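Local atomic coordinates of glutamate receptor kainate-like protein (Pleurobrachia bachei, PDB entry 4ZDM), a protein that binds glycine in its ligand-binding domain and probably acts as a glycine-activated ion channel subunit of the ionotropic glutamate receptor family. Residues 10-15 with 54-59. Residues are numbered along the deposited sequence; the frame is centred on the assembly and turned at random.
Sequences LRLGII and FTYNFI. With SO4 (sulfate ion), chain D.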
loop_
_atom_site.group_PDB
_atom_site.type_symbol
_atom_site.label_atom_id
_atom_site.label_comp_id
_atom_site.label_asym_id
_atom_site.label_seq_id
_atom_site.Cartn_x
_atom_site.Cartn_y
_atom_site.Cartn_z
ATOM N N LEU A 10 3.630 -5.498 3.086
ATOM C CA LEU A 10 3.940 -4.220 3.729
ATOM C C LEU A 10 4.699 -3.290 2.845
ATOM O O LEU A 10 5.555 -3.724 2.063
ATOM C CB LEU A 10 4.747 -4.450 5.004
ATOM C CG LEU A 10 4.157 -5.358 6.066
ATOM C CD1 LEU A 10 5.184 -5.507 7.223
ATOM C CD2 LEU A 10 2.840 -4.841 6.584
ATOM N N ARG A 11 4.403 -2.003 2.925
ATOM C CA ARG A 11 5.201 -0.969 2.298
ATOM C C ARG A 11 6.045 -0.353 3.408
ATOM O O ARG A 11 5.563 0.007 4.471
ATOM C CB ARG A 11 4.371 0.098 1.621
ATOM C CG ARG A 11 3.795 -0.308 0.286
ATOM C CD ARG A 11 2.467 -1.017 0.439
ATOM N NE ARG A 11 1.873 -1.248 -0.891
ATOM C CZ ARG A 11 0.679 -1.762 -1.096
ATOM N NH1 ARG A 11 -0.103 -2.083 -0.091
ATOM N NH2 ARG A 11 0.277 -1.950 -2.336
ATOM N N LEU A 12 7.347 -0.267 3.169
ATOM C CA LEU A 12 8.309 0.141 4.182
ATOM C C LEU A 12 8.968 1.442 3.759
ATOM O O LEU A 12 9.514 1.567 2.661
ATOM C CB LEU A 12 9.347 -0.953 4.419
ATOM C CG LEU A 12 8.761 -2.293 4.821
ATOM C CD1 LEU A 12 9.880 -3.297 4.990
ATOM C CD2 LEU A 12 7.899 -2.293 6.033
ATOM N N GLY A 13 8.966 2.411 4.673
ATOM C CA GLY A 13 9.488 3.721 4.391
ATOM C C GLY A 13 10.996 3.803 4.571
ATOM O O GLY A 13 11.525 3.393 5.598
ATOM N N ILE A 14 11.690 4.353 3.568
ATOM C CA ILE A 14 13.150 4.464 3.563
ATOM C C ILE A 14 13.579 5.858 3.125
ATOM O O ILE A 14 12.888 6.521 2.349
ATOM C CB ILE A 14 13.832 3.434 2.625
ATOM C CG1 ILE A 14 13.468 3.657 1.179
ATOM C CG2 ILE A 14 13.437 2.036 3.032
ATOM C CD1 ILE A 14 14.452 2.961 0.198
ATOM N N ILE A 15 14.771 6.251 3.587
ATOM C CA ILE A 15 15.587 7.334 3.049
ATOM C C ILE A 15 16.982 6.780 2.992
ATOM O O ILE A 15 17.515 6.354 3.987
ATOM C CB ILE A 15 15.551 8.602 3.906
ATOM C CG1 ILE A 15 14.168 9.255 3.845
ATOM C CG2 ILE A 15 16.615 9.609 3.419
ATOM C CD1 ILE A 15 13.989 10.402 4.756
ATOM N N PHE A 54 6.242 -11.930 5.609
ATOM C CA PHE A 54 5.608 -10.830 4.888
ATOM C C PHE A 54 6.386 -10.518 3.633
ATOM O O PHE A 54 7.595 -10.800 3.548
ATOM C CB PHE A 54 5.430 -9.531 5.721
ATOM C CG PHE A 54 6.681 -8.858 6.187
ATOM C CD1 PHE A 54 7.404 -8.027 5.383
ATOM C CD2 PHE A 54 7.087 -9.023 7.485
ATOM C CE1 PHE A 54 8.529 -7.339 5.846
ATOM C CE2 PHE A 54 8.166 -8.320 7.978
ATOM C CZ PHE A 54 8.904 -7.495 7.164
ATOM N N THR A 55 5.683 -9.991 2.628
ATOM C CA THR A 55 6.313 -9.461 1.447
ATOM C C THR A 55 6.390 -7.939 1.593
ATOM O O THR A 55 5.638 -7.348 2.401
ATOM C CB THR A 55 5.586 -9.815 0.153
ATOM O OG1 THR A 55 4.273 -9.302 0.176
ATOM C CG2 THR A 55 5.548 -11.300 -0.050
ATOM N N TYR A 56 7.275 -7.266 0.852
ATOM C CA TYR A 56 7.470 -5.850 1.023
ATOM C C TYR A 56 8.136 -5.184 -0.148
ATOM O O TYR A 56 8.861 -5.836 -0.953
ATOM C CB TYR A 56 8.292 -5.572 2.285
ATOM C CG TYR A 56 9.706 -6.077 2.211
ATOM C CD1 TYR A 56 9.977 -7.428 2.456
ATOM C CD2 TYR A 56 10.759 -5.218 1.964
ATOM C CE1 TYR A 56 11.302 -7.925 2.390
ATOM C CE2 TYR A 56 12.070 -5.702 1.917
ATOM C CZ TYR A 56 12.309 -7.028 2.134
ATOM O OH TYR A 56 13.607 -7.549 2.098
ATOM N N ASN A 57 7.869 -3.884 -0.262
ATOM C CA ASN A 57 8.622 -2.980 -1.090
ATOM C C ASN A 57 8.957 -1.741 -0.312
ATOM O O ASN A 57 8.411 -1.529 0.809
ATOM C CB ASN A 57 7.874 -2.608 -2.369
ATOM C CG ASN A 57 7.822 -3.777 -3.326
ATOM O OD1 ASN A 57 8.853 -4.287 -3.751
ATOM N ND2 ASN A 57 6.623 -4.307 -3.573
ATOM N N PHE A 58 9.852 -0.928 -0.841
ATOM C CA PHE A 58 10.278 0.283 -0.184
ATOM C C PHE A 58 9.643 1.492 -0.802
ATOM O O PHE A 58 9.456 1.551 -2.044
ATOM C CB PHE A 58 11.812 0.440 -0.311
ATOM C CG PHE A 58 12.640 -0.548 0.454
ATOM C CD1 PHE A 58 12.178 -1.215 1.572
ATOM C CD2 PHE A 58 13.975 -0.799 0.086
ATOM C CE1 PHE A 58 12.976 -2.077 2.271
ATOM C CE2 PHE A 58 14.749 -1.664 0.788
ATOM C CZ PHE A 58 14.265 -2.328 1.870
ATOM N N ILE A 59 9.350 2.537 -0.037
ATOM C CA ILE A 59 8.813 3.768 -0.567
ATOM C C ILE A 59 9.601 4.891 0.060
ATOM O O ILE A 59 9.736 4.975 1.293
ATOM C CB ILE A 59 7.301 3.956 -0.278
ATOM C CG1 ILE A 59 6.493 2.883 -1.059
ATOM C CG2 ILE A 59 6.862 5.403 -0.625
ATOM C CD1 ILE A 59 5.012 3.046 -0.969
HETATM S S SO4 D . 3.907 -1.896 -3.854
HETATM O O1 SO4 D . 4.982 -1.068 -4.504
HETATM O O2 SO4 D . 2.718 -1.032 -3.662
HETATM O O3 SO4 D . 4.428 -2.335 -2.515
HETATM O O4 SO4 D . 3.548 -3.071 -4.655
#
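Phe54 holds CG between its backbone N and carbonyl carbon (chi1 63°), and Leu10 sets CD1 over the centre of that ring in a CH-pi contact, 3.8 Å from Leu10 CD1 to the Phe54 centroid. Leu12 CD1 comes within 3.7 Å of Tyr56 CD2, meeting that ring obliquely. At the far end Ile14 grips Phe58 with both branches: CG2 lies over one ring face, offset toward the rim, and Ile14 CD1 packs against Phe58 CB at 3.7 Å. Beneath these side chains the two strands pair in parallel, the hydrogen bonds stepping from Leu10 N to Thr55 O (2.8 Å) through Leu12, which uses both N and O, to Ile14 N on Ile59 O. Strand 8-13, helix 40-52 and strand 54-59 form a beta-alpha-beta crossover of the periplasmic-binding-protein-like ligand-binding domain, its two strands adjacent and parallel, and Val45 of that helix covers Leu12 and Tyr56. On the other side of the sheet Arg11, its chain bent at chi2 (87°), brings its CG against Ile59 CD1 and turns its guanidinium edge to a sulfate, probably from the crystallisation liquor. Arg11 NE and NH2 each donate to sulfate O2 at 2.9 Å, while Asn57 ND2 reaches O3 of the same ion at 3.1 Å. His9 and Arg32 of the second subunit also bind this sulfate. Arg11 NH2 also donates to Lys87 O of the second subunit. With an alanine here, both donors to O2 would go, which is likely to leave the sulfate less firmly held and Lys87 O of the second subunit without this donor.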